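Side-chain contacts in prenyltransference for protein (Lavandula lanata, PDB 5HC8), which probably condenses two dimethylallyl diphosphate units head-to-middle into lavandulyl diphosphate, as a cis-prenyltransferase-fold enzyme: residues A[49-54]-A[227-232]; A[93-96]-A[101-104]; A[152-157]-A[175-180]; A[191-194]-A[198-201]. One frame throughout, in Å; residues are numbered along the deposited sequence.

Contact 1: residues A[49-54]-A[227-232]; sequences ISRASQ and DLLDAL
Leu228 sends CD2 into the angle between Ala52 and Arg51. Its CD2 lies 4.1 Å from Ala52 CB and 3.9 Å from Ala52 N, so it rests against the backbone as well as the methyl group. The same CD2 is 4.0 Å from Arg51 CG, at the root of the arginine chain.

The second kind of contact is made by the rest of Arg51. With CG anti to the backbone N (chi1 180°), the bends at chi2 and chi3 lay CD and the guanidinium against Leu229. The side chain of Leu229 crosses it at about a right angle. Leu229 CD1 meets Arg51 CD at 4.1 Å. Leu229 CD2 sits over the centre of one guanidinium face, and Gln54 OE1 lies toward the rim of the opposite face.

The polar end is held by a salt bridge from Arg51 NE to Glu225. Shortening Arg51 to an alanine would take this partner from Glu225 and would probably leave the methyl groups of Leu229 less covered.

The axes of 49-54 and 227-232 come within 10.7 Å and cross at -41°. This is helix-on-helix packing beside the parallel sheet of the cis-prenyltransferase fold: Ile49 touches strand 59-65, and Leu228 touches strand 190-193.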
loop_
_atom_site.group_PDB
_atom_site.type_symbol
_atom_site.label_atom_id
_atom_site.label_comp_id
_atom_site.label_asym_id
_atom_site.label_seq_id
_atom_site.Cartn_x
_atom_site.Cartn_y
_atom_site.Cartn_z
ATOM N N ILE A 49 -17.609 11.692 11.285
ATOM C CA ILE A 49 -18.301 10.414 11.378
ATOM C C ILE A 49 -19.810 10.633 11.073
ATOM O O ILE A 49 -20.426 9.894 10.328
ATOM C CB ILE A 49 -18.133 9.823 12.778
ATOM C CG1 ILE A 49 -16.682 9.415 13.004
ATOM C CG2 ILE A 49 -19.085 8.673 12.987
ATOM C CD1 ILE A 49 -16.322 9.240 14.501
ATOM N N SER A 50 -20.377 11.692 11.646
ATOM C CA SER A 50 -21.776 12.088 11.304
ATOM C C SER A 50 -21.983 12.244 9.852
ATOM O O SER A 50 -22.962 11.725 9.327
ATOM C CB SER A 50 -22.141 13.444 11.847
ATOM O OG SER A 50 -22.374 13.329 13.174
ATOM N N ARG A 51 -21.096 13.006 9.215
ATOM C CA ARG A 51 -21.194 13.260 7.788
ATOM C C ARG A 51 -21.122 11.966 6.966
ATOM O O ARG A 51 -21.945 11.744 6.073
ATOM C CB ARG A 51 -20.176 14.294 7.376
ATOM C CG ARG A 51 -20.160 14.654 5.910
ATOM C CD ARG A 51 -21.489 15.176 5.338
ATOM N NE ARG A 51 -21.664 16.563 5.793
ATOM C CZ ARG A 51 -22.484 17.417 5.194
ATOM N NH1 ARG A 51 -23.170 17.019 4.168
ATOM N NH2 ARG A 51 -22.609 18.633 5.651
ATOM N N ALA A 52 -20.169 11.074 7.297
ATOM C CA ALA A 52 -20.004 9.833 6.560
ATOM C C ALA A 52 -21.287 9.000 6.698
ATOM O O ALA A 52 -21.768 8.407 5.719
ATOM C CB ALA A 52 -18.812 9.049 7.099
ATOM N N SER A 53 -21.876 9.012 7.896
ATOM C CA SER A 53 -23.151 8.306 8.127
ATOM C C SER A 53 -24.315 8.809 7.240
ATOM O O SER A 53 -24.966 8.027 6.521
ATOM C CB SER A 53 -23.520 8.331 9.614
ATOM O OG SER A 53 -24.777 7.716 9.839
ATOM N N GLN A 54 -24.427 10.134 7.174
ATOM C CA GLN A 54 -25.458 10.803 6.377
ATOM C C GLN A 54 -25.249 10.461 4.950
ATOM O O GLN A 54 -26.204 10.310 4.192
ATOM C CB GLN A 54 -25.343 12.311 6.477
ATOM C CG GLN A 54 -25.680 12.944 7.824
ATOM C CD GLN A 54 -25.312 14.451 7.807
ATOM O OE1 GLN A 54 -25.532 15.161 6.795
ATOM N NE2 GLN A 54 -24.689 14.923 8.898
ATOM N N ASP A 227 -14.098 18.748 3.593
ATOM C CA ASP A 227 -12.906 18.022 3.099
ATOM C C ASP A 227 -13.203 16.564 2.829
ATOM O O ASP A 227 -12.654 16.008 1.877
ATOM C CB ASP A 227 -11.715 18.246 4.065
ATOM C CG ASP A 227 -11.476 19.734 4.317
ATOM O OD1 ASP A 227 -11.069 20.380 3.361
ATOM O OD2 ASP A 227 -11.762 20.287 5.405
ATOM N N LEU A 228 -14.099 15.980 3.596
ATOM C CA LEU A 228 -14.675 14.664 3.305
ATOM C C LEU A 228 -15.444 14.693 1.997
ATOM O O LEU A 228 -15.299 13.825 1.150
ATOM C CB LEU A 228 -15.508 14.132 4.465
ATOM C CG LEU A 228 -16.144 12.779 4.185
ATOM C CD1 LEU A 228 -15.065 11.724 3.867
ATOM C CD2 LEU A 228 -17.072 12.262 5.289
ATOM N N LEU A 229 -16.278 15.712 1.826
ATOM C CA LEU A 229 -16.997 15.894 0.607
ATOM C C LEU A 229 -16.116 16.067 -0.605
ATOM O O LEU A 229 -16.402 15.538 -1.671
ATOM C CB LEU A 229 -17.896 17.141 0.765
ATOM C CG LEU A 229 -19.340 17.004 1.187
ATOM C CD1 LEU A 229 -19.941 15.664 1.594
ATOM C CD2 LEU A 229 -19.805 18.140 2.083
ATOM N N ASP A 230 -15.021 16.776 -0.436
ATOM C CA ASP A 230 -14.106 16.979 -1.519
ATOM C C ASP A 230 -13.467 15.627 -1.952
ATOM O O ASP A 230 -13.322 15.348 -3.182
ATOM C CB ASP A 230 -13.038 17.954 -1.118
ATOM C CG ASP A 230 -13.513 19.378 -1.142
ATOM O OD1 ASP A 230 -14.570 19.663 -1.722
ATOM O OD2 ASP A 230 -12.803 20.221 -0.594
ATOM N N ALA A 231 -13.094 14.812 -0.955
ATOM C CA ALA A 231 -12.495 13.478 -1.224
ATOM C C ALA A 231 -13.509 12.601 -1.895
ATOM O O ALA A 231 -13.162 11.912 -2.878
ATOM C CB ALA A 231 -11.991 12.873 0.077
ATOM N N LEU A 232 -14.779 12.668 -1.442
ATOM C CA LEU A 232 -15.821 11.883 -2.091
ATOM C C LEU A 232 -16.090 12.281 -3.572
ATOM O O LEU A 232 -16.359 11.421 -4.397
ATOM C CB LEU A 232 -17.116 11.923 -1.338
ATOM C CG LEU A 232 -17.425 10.906 -0.258
ATOM C CD1 LEU A 232 -16.355 9.913 0.052
ATOM C CD2 LEU A 232 -17.806 11.624 1.024
#

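Contact 2: residues A[93-96]-A[101-104]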
loop_
_atom_site.group_PDB
_atom_site.type_symbol
_atom_site.label_atom_id
_atom_site.label_comp_id
_atom_site.label_asym_id
_atom_site.label_seq_id
_atom_site.Cartn_x
_atom_site.Cartn_y
_atom_site.Cartn_z
ATOM N N LYS A 93 -19.988 7.985 22.727
ATOM C CA LYS A 93 -21.218 7.610 23.447
ATOM C C LYS A 93 -22.426 8.344 22.790
ATOM O O LYS A 93 -23.462 7.727 22.502
ATOM C CB LYS A 93 -21.071 7.945 24.942
ATOM C CG LYS A 93 -22.393 8.078 25.695
ATOM C CD LYS A 93 -22.168 8.403 27.166
ATOM C CE LYS A 93 -23.384 8.009 28.006
ATOM N NZ LYS A 93 -23.612 8.973 29.116
ATOM N N GLU A 94 -22.276 9.625 22.500
ATOM C CA GLU A 94 -23.330 10.370 21.759
ATOM C C GLU A 94 -23.673 9.803 20.371
ATOM O O GLU A 94 -24.833 9.688 20.009
ATOM C CB GLU A 94 -22.920 11.840 21.608
ATOM C CG GLU A 94 -24.097 12.810 21.518
ATOM C CD GLU A 94 -24.942 12.858 22.810
ATOM O OE1 GLU A 94 -25.962 13.591 22.840
ATOM O OE2 GLU A 94 -24.592 12.171 23.811
ATOM N N LEU A 95 -22.657 9.444 19.585
ATOM C CA LEU A 95 -22.886 8.894 18.271
ATOM C C LEU A 95 -23.625 7.526 18.242
ATOM O O LEU A 95 -24.472 7.276 17.366
ATOM C CB LEU A 95 -21.530 8.758 17.543
ATOM C CG LEU A 95 -20.857 10.089 17.159
ATOM C CD1 LEU A 95 -19.336 9.965 17.030
ATOM C CD2 LEU A 95 -21.504 10.527 15.867
ATOM N N VAL A 96 -23.268 6.625 19.140
ATOM C CA VAL A 96 -23.826 5.295 19.102
ATOM C C VAL A 96 -25.254 5.299 19.704
ATOM O O VAL A 96 -26.082 4.444 19.331
ATOM C CB VAL A 96 -22.914 4.254 19.775
ATOM C CG1 VAL A 96 -21.511 4.313 19.215
ATOM C CG2 VAL A 96 -22.837 4.427 21.271
ATOM N N ASP A 101 -27.062 5.688 15.144
ATOM C CA ASP A 101 -27.061 4.302 15.517
ATOM C C ASP A 101 -25.736 3.642 15.113
ATOM O O ASP A 101 -25.708 2.530 14.573
ATOM C CB ASP A 101 -28.202 3.549 14.839
ATOM C CG ASP A 101 -28.531 2.237 15.544
ATOM O OD1 ASP A 101 -28.271 2.088 16.755
ATOM O OD2 ASP A 101 -29.013 1.335 14.870
ATOM N N ILE A 102 -24.653 4.351 15.376
ATOM C CA ILE A 102 -23.344 3.915 14.909
ATOM C C ILE A 102 -22.835 2.714 15.655
ATOM O O ILE A 102 -22.991 2.625 16.845
ATOM C CB ILE A 102 -22.381 5.089 15.001
ATOM C CG1 ILE A 102 -22.743 6.009 13.835
ATOM C CG2 ILE A 102 -20.918 4.635 14.943
ATOM C CD1 ILE A 102 -22.794 7.400 14.342
ATOM N N GLN A 103 -22.242 1.786 14.928
ATOM C CA GLN A 103 -21.581 0.679 15.532
ATOM C C GLN A 103 -20.099 1.003 15.667
ATOM O O GLN A 103 -19.478 1.369 14.654
ATOM C CB GLN A 103 -21.740 -0.538 14.686
ATOM C CG GLN A 103 -23.178 -0.889 14.375
ATOM C CD GLN A 103 -23.270 -2.043 13.379
ATOM O OE1 GLN A 103 -22.986 -3.180 13.732
ATOM N NE2 GLN A 103 -23.641 -1.746 12.120
ATOM N N PHE A 104 -19.549 0.855 16.894
ATOM C CA PHE A 104 -18.183 1.229 17.208
ATOM C C PHE A 104 -17.304 0.013 17.438
ATOM O O PHE A 104 -17.688 -0.898 18.124
ATOM C CB PHE A 104 -18.074 2.164 18.405
ATOM C CG PHE A 104 -16.645 2.365 18.809
ATOM C CD1 PHE A 104 -15.859 3.282 18.149
ATOM C CD2 PHE A 104 -16.060 1.551 19.771
ATOM C CE1 PHE A 104 -14.529 3.445 18.461
ATOM C CE2 PHE A 104 -14.728 1.685 20.081
ATOM C CZ PHE A 104 -13.952 2.635 19.418
HETATM O O HOH W 1 -28.628 4.119 18.752
#
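Leu95 is the first residue of 93-96 to touch 101-104. Its CB and Ile102 CD1 are 3.7 Å apart, and Leu95 CD2 also packs on that methyl group. The two side chains approach at a slant. Ile102 CD1 further lies 3.5 Å from Leu95 O, so the methyl group covers the carbonyl as well as the side chain. With Ile102 CG1 anti to the carbonyl carbon of its own residue (chi1 -75°), the turn at chi2 brings CD1 onto Leu95.

The arrangement is a tight helix-to-strand connection. Helix 91-97 ends, the chain turns back through Asp101, and strand 103-107 begins at one margin of the six-stranded parallel sheet. Asp101 has positive phi and psi (63° and 44°), a left-handed conformation suited to such a reversal.

Val96 follows. Its CG1 is 3.3 Å from Ile102 O, and its CA makes a CA-H...O contact with the same oxygen at 3.6 Å. Ile102 O also accepts a hydrogen bond from Asn131 ND2. Val96 CG1 then reaches Phe104 CB at 4.1 Å. Two helices cover the contact: Ile49 of helix 34-54 packs on both Leu95 and Ile102, while helix 115-128 meets Val96 through Leu127 and the Phe104 side chain through Ala124 and Glu125.

A water lies 2.6 Å from Val96 O and 2.9 Å from Asp101 OD1, within hydrogen-bonding distance of both. The other carboxylate oxygen, Asp101 OD2, accepts the backbone N-H of Lys132.

Contact 3: residues A[152-157]-A[175-180]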
loop_
_atom_site.group_PDB
_atom_site.type_symbol
_atom_site.label_atom_id
_atom_site.label_comp_id
_atom_site.label_asym_id
_atom_site.label_seq_id
_atom_site.Cartn_x
_atom_site.Cartn_y
_atom_site.Cartn_z
ATOM N N ALA A 152 -0.469 -14.134 9.836
ATOM C CA ALA A 152 0.444 -15.215 9.518
ATOM C C ALA A 152 0.676 -16.176 10.741
ATOM O O ALA A 152 0.650 -17.422 10.566
ATOM C CB ALA A 152 1.745 -14.679 8.941
ATOM N N ARG A 153 0.784 -15.597 11.929
ATOM C CA ARG A 153 1.025 -16.368 13.133
ATOM C C ARG A 153 -0.212 -17.194 13.411
ATOM O O ARG A 153 -0.099 -18.391 13.650
ATOM C CB ARG A 153 1.303 -15.496 14.338
ATOM C CG ARG A 153 2.635 -14.792 14.324
ATOM C CD ARG A 153 2.934 -14.140 15.662
ATOM N NE ARG A 153 4.154 -13.338 15.573
ATOM C CZ ARG A 153 5.068 -13.203 16.537
ATOM N NH1 ARG A 153 4.923 -13.844 17.692
ATOM N NH2 ARG A 153 6.151 -12.430 16.337
ATOM N N LYS A 154 -1.392 -16.552 13.389
ATOM C CA LYS A 154 -2.685 -17.278 13.634
ATOM C C LYS A 154 -2.910 -18.412 12.654
ATOM O O LYS A 154 -3.402 -19.500 13.037
ATOM C CB LYS A 154 -3.906 -16.340 13.596
ATOM C CG LYS A 154 -4.090 -15.342 14.691
ATOM C CD LYS A 154 -5.280 -14.437 14.312
ATOM C CE LYS A 154 -5.948 -13.697 15.466
ATOM N NZ LYS A 154 -5.036 -12.774 16.175
ATOM N N ILE A 155 -2.580 -18.216 11.388
ATOM C CA ILE A 155 -2.708 -19.237 10.380
ATOM C C ILE A 155 -1.674 -20.329 10.660
ATOM O O ILE A 155 -1.974 -21.531 10.556
ATOM C CB ILE A 155 -2.597 -18.683 8.980
ATOM C CG1 ILE A 155 -3.911 -18.004 8.626
ATOM C CG2 ILE A 155 -2.264 -19.738 7.945
ATOM C CD1 ILE A 155 -3.753 -16.973 7.537
ATOM N N ALA A 156 -0.484 -19.943 11.087
ATOM C CA ALA A 156 0.524 -20.975 11.310
ATOM C C ALA A 156 0.096 -21.848 12.549
ATOM O O ALA A 156 0.278 -23.059 12.545
ATOM C CB ALA A 156 1.907 -20.339 11.496
ATOM N N ALA A 157 -0.471 -21.238 13.579
ATOM C CA ALA A 157 -0.932 -21.980 14.719
ATOM C C ALA A 157 -1.974 -23.001 14.311
ATOM O O ALA A 157 -1.918 -24.115 14.778
ATOM C CB ALA A 157 -1.473 -21.076 15.789
ATOM N N GLU A 175 -7.345 -13.188 4.633
ATOM C CA GLU A 175 -8.228 -12.093 4.981
ATOM C C GLU A 175 -8.998 -12.319 6.267
ATOM O O GLU A 175 -9.152 -11.431 7.097
ATOM C CB GLU A 175 -9.115 -11.917 3.732
ATOM C CG GLU A 175 -10.174 -10.846 3.585
ATOM C CD GLU A 175 -9.615 -9.552 3.140
ATOM O OE1 GLU A 175 -9.274 -9.318 1.933
ATOM O OE2 GLU A 175 -9.485 -8.781 4.095
ATOM N N GLN A 176 -9.452 -13.554 6.521
ATOM C CA GLN A 176 -10.277 -13.800 7.732
ATOM C C GLN A 176 -9.458 -13.792 9.030
ATOM O O GLN A 176 -9.993 -13.797 10.126
ATOM C CB GLN A 176 -10.940 -15.205 7.687
ATOM C CG GLN A 176 -11.770 -15.560 6.471
ATOM C CD GLN A 176 -11.912 -17.104 6.329
ATOM O OE1 GLN A 176 -11.779 -17.855 7.316
ATOM N NE2 GLN A 176 -12.162 -17.575 5.107
ATOM N N HIS A 177 -8.132 -13.713 8.906
ATOM C CA HIS A 177 -7.267 -13.639 10.111
ATOM C C HIS A 177 -6.651 -12.280 10.394
ATOM O O HIS A 177 -5.935 -12.115 11.396
ATOM C CB HIS A 177 -6.212 -14.726 9.933
ATOM C CG HIS A 177 -6.801 -16.100 10.020
ATOM N ND1 HIS A 177 -7.183 -16.821 8.911
ATOM C CD2 HIS A 177 -7.162 -16.838 11.104
ATOM C CE1 HIS A 177 -7.703 -17.978 9.305
ATOM N NE2 HIS A 177 -7.693 -18.009 10.628
ATOM N N LEU A 178 -6.958 -11.292 9.550
ATOM C CA LEU A 178 -6.516 -9.917 9.838
ATOM C C LEU A 178 -7.426 -9.305 10.814
ATOM O O LEU A 178 -8.548 -9.822 11.069
ATOM C CB LEU A 178 -6.511 -9.088 8.526
ATOM C CG LEU A 178 -5.490 -9.646 7.534
ATOM C CD1 LEU A 178 -5.824 -9.169 6.125
ATOM C CD2 LEU A 178 -4.069 -9.148 7.886
ATOM N N MET A 179 -6.982 -8.170 11.349
ATOM C CA MET A 179 -7.753 -7.367 12.265
ATOM C C MET A 179 -8.992 -6.763 11.650
ATOM O O MET A 179 -9.911 -6.441 12.392
ATOM C CB MET A 179 -6.891 -6.290 12.943
ATOM C CG MET A 179 -5.915 -6.881 13.953
ATOM S SD MET A 179 -4.904 -5.616 14.759
ATOM C CE MET A 179 -3.397 -5.807 13.862
ATOM N N THR A 180 -9.071 -6.697 10.304
ATOM C CA THR A 180 -10.249 -6.163 9.653
ATOM C C THR A 180 -11.306 -7.265 9.469
ATOM O O THR A 180 -12.334 -7.008 8.821
ATOM C CB THR A 180 -9.837 -5.572 8.286
ATOM O OG1 THR A 180 -8.843 -6.420 7.642
ATOM C CG2 THR A 180 -9.296 -4.203 8.554
HETATM O O HOH W 2 -5.420 -10.851 14.267
#
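The imidazole ring of His177 carries Ile155 on one face. Ile155 CG1 stands 3.8 Å from the ring centroid and 23° off the ring normal, a CH-pi contact. It is shifted toward the rim, with CG1 only 3.5 Å from His177 ND1. Ile155 CD1 lies beyond the rim on the same side, 3.7 Å from His177 ND1. Lys154 CB approaches the ring obliquely and comes within 4.1 Å of His177 CD2.

Both ring nitrogens have partners beyond the two segments. His177 ND1 is hydrogen-bonded to Thr173 O, one turn back along its own chain, and His177 NE2 to Lys158 NZ. These two bonds oppose rotation of the ring and keep its face turned to Ile155. The torsion at chi1 (-68°) sets the ring beside its own backbone N and points it at helix 144-160.

In this cis-prenyltransferase fold the contact joins helix 144-160 to the segment 175-180, which follows on from helix 171-176. The two pack together beside the second subunit: Phe174 of that subunit lies on Ala152, and its Ile169 on Ala156.

Lys154 continues past the ring as an extended chain that bends at its last torsion (chi4 61°). Its CD passes 3.8 Å from His177 O. The ammonium group then reaches the same carbonyl through a water. That water accepts from Lys154 NZ at 2.7 Å and donates to His177 O at 3.2 Å. Lys154 NZ also forms a salt bridge with Glu150, one helical turn earlier.

Contact 4: residues A[191-194]-A[198-201]; sequences LIRA and QRLS. With ISY (3-methylbut-3-enylsulfanyl(phosphonooxy)phosphinic acid), chain F.
Arg193, Arg199 and Ser201 meet at the diphosphate end of the ISY pocket. Arg193 lies on strand 190-193 of the parallel sheet, and the other two lie on the loop that follows.

The tight part surrounds the Arg193 guanidinium. Its chain runs extended from CG to NE, which brings NH1 to the loop. NH1 gives a nearly straight bond to Ser201 OG (2.7 Å, 171°), in the guanidinium plane. The same NH1 bonds Arg199 O at 2.8 Å; the donor stands above the carbonyl plane, and the bond is more bent. Arg193 NH2 bonds ISY O4 at 3.0 Å and forms a salt bridge with Asp21. Arg199 CG lies over one guanidinium face. A leucine in place of Arg193 would probably leave Ser201 OG and Arg199 O without this donor and take one positive charge from the phosphate.

The looser part is apolar and still buried. Leu191 and Leu200 meet through a single pair of methyl groups, CD2 to CD2 at 3.7 Å, and Phe213 of the second subunit packs on Leu200.

Arg199 NH1 forms a salt bridge with Glu212 of the second subunit, while its NH2 bonds ISY O4 at 2.8 Å. Arg199 NE bonds ISY O5 at 3.0 Å. Ser201 OG donates to the same ISY O5 at 2.7 Å.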
loop_
_atom_site.group_PDB
_atom_site.type_symbol
_atom_site.label_atom_id
_atom_site.label_comp_id
_atom_site.label_asym_id
_atom_site.label_seq_id
_atom_site.Cartn_x
_atom_site.Cartn_y
_atom_site.Cartn_z
ATOM N N LEU A 191 -9.041 6.105 0.489
ATOM C CA LEU A 191 -8.135 6.340 1.600
ATOM C C LEU A 191 -7.804 7.807 1.476
ATOM O O LEU A 191 -7.309 8.247 0.446
ATOM C CB LEU A 191 -6.860 5.526 1.475
ATOM C CG LEU A 191 -5.770 5.874 2.509
ATOM C CD1 LEU A 191 -6.216 5.437 3.867
ATOM C CD2 LEU A 191 -4.527 5.058 2.140
ATOM N N ILE A 192 -8.062 8.520 2.553
ATOM C CA ILE A 192 -7.766 9.915 2.646
ATOM C C ILE A 192 -6.559 10.151 3.567
ATOM O O ILE A 192 -6.556 9.723 4.686
ATOM C CB ILE A 192 -8.969 10.660 3.225
ATOM C CG1 ILE A 192 -10.184 10.537 2.292
ATOM C CG2 ILE A 192 -8.653 12.121 3.406
ATOM C CD1 ILE A 192 -11.503 11.049 2.938
ATOM N N ARG A 193 -5.616 10.961 3.117
ATOM C CA ARG A 193 -4.553 11.390 4.001
ATOM C C ARG A 193 -4.376 12.878 3.983
ATOM O O ARG A 193 -4.139 13.459 2.956
ATOM C CB ARG A 193 -3.218 10.699 3.692
ATOM C CG ARG A 193 -2.074 11.159 4.603
ATOM C CD ARG A 193 -0.812 10.315 4.470
ATOM N NE ARG A 193 0.167 10.898 5.361
ATOM C CZ ARG A 193 1.087 10.220 6.041
ATOM N NH1 ARG A 193 1.270 8.914 5.886
ATOM N NH2 ARG A 193 1.870 10.869 6.867
ATOM N N ALA A 194 -4.507 13.451 5.180
ATOM C CA ALA A 194 -4.376 14.854 5.421
ATOM C C ALA A 194 -2.920 15.221 5.567
ATOM O O ALA A 194 -2.074 14.370 5.837
ATOM C CB ALA A 194 -5.092 15.218 6.688
ATOM N N GLN A 198 2.640 11.857 0.993
ATOM C CA GLN A 198 2.138 10.841 0.091
ATOM C C GLN A 198 2.846 9.501 0.397
ATOM O O GLN A 198 3.847 9.161 -0.221
ATOM C CB GLN A 198 2.373 11.298 -1.349
ATOM C CG GLN A 198 1.538 12.512 -1.718
ATOM C CD GLN A 198 2.030 13.099 -3.046
ATOM O OE1 GLN A 198 3.031 13.875 -3.115
ATOM N NE2 GLN A 198 1.458 12.669 -4.060
ATOM N N ARG A 199 2.289 8.809 1.384
ATOM C CA ARG A 199 2.862 7.572 1.903
ATOM C C ARG A 199 1.812 7.028 2.890
ATOM O O ARG A 199 0.920 7.752 3.321
ATOM C CB ARG A 199 4.233 7.768 2.596
ATOM C CG ARG A 199 4.247 8.764 3.739
ATOM C CD ARG A 199 5.563 8.756 4.492
ATOM N NE ARG A 199 5.593 9.818 5.525
ATOM C CZ ARG A 199 6.126 11.025 5.398
ATOM N NH1 ARG A 199 6.757 11.389 4.298
ATOM N NH2 ARG A 199 6.035 11.874 6.433
ATOM N N LEU A 200 1.957 5.753 3.179
ATOM C CA LEU A 200 1.056 4.992 4.042
ATOM C C LEU A 200 1.488 4.995 5.476
ATOM O O LEU A 200 0.642 4.798 6.373
ATOM C CB LEU A 200 0.949 3.553 3.504
ATOM C CG LEU A 200 0.475 3.471 2.038
ATOM C CD1 LEU A 200 0.557 2.001 1.605
ATOM C CD2 LEU A 200 -0.953 3.981 1.883
ATOM N N SER A 201 2.785 5.201 5.735
ATOM C CA SER A 201 3.260 5.199 7.128
ATOM C C SER A 201 2.868 3.992 7.982
ATOM O O SER A 201 2.668 4.094 9.192
ATOM C CB SER A 201 2.880 6.493 7.865
ATOM O OG SER A 201 3.258 7.610 7.087
HETATM P P1 ISY F . 5.028 9.717 9.232
HETATM O O2 ISY F . 4.034 9.133 10.423
HETATM P P3 ISY F . 2.905 9.885 11.225
HETATM O O4 ISY F . 4.364 10.936 8.478
HETATM O O5 ISY F . 5.500 8.623 8.231
HETATM O O6 ISY F . 6.257 10.209 9.983
HETATM O O7 ISY F . 3.272 11.307 11.452
HETATM O O8 ISY F . 2.530 9.003 12.504
HETATM S S9 ISY F . 1.258 9.951 9.868
HETATM C C10 ISY F . 0.560 8.337 10.126
HETATM C C11 ISY F . -0.724 8.680 10.837
HETATM C C12 ISY F . -1.155 7.960 12.083
HETATM C C13 ISY F . -2.421 8.335 12.704
HETATM C C14 ISY F . -0.245 7.032 12.800
#

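Overall arrangement
Contact 1 closes the longest loop, from helix 34-54 to helix 225-237, and the other three are nested within it. Contacts 2, 3 and 4 follow in series. Contact 1 touches two of them: it meets contact 2 through helix 34-54, and Leu228 and Ala231 pack on Ile192 of contact 4. Contacts 2 and 4 reach the same parallel sheet, with centres about 26 Å apart on opposite sides of the chain's centre. Contact 3 stands apart, its centre about 31 Å from that of contact 1. Contacts 3 and 4 both meet the second subunit. At contact 4, ISY is hydrogen-bonded to Gly243 N of that subunit, which puts the pocket at the dimer interface.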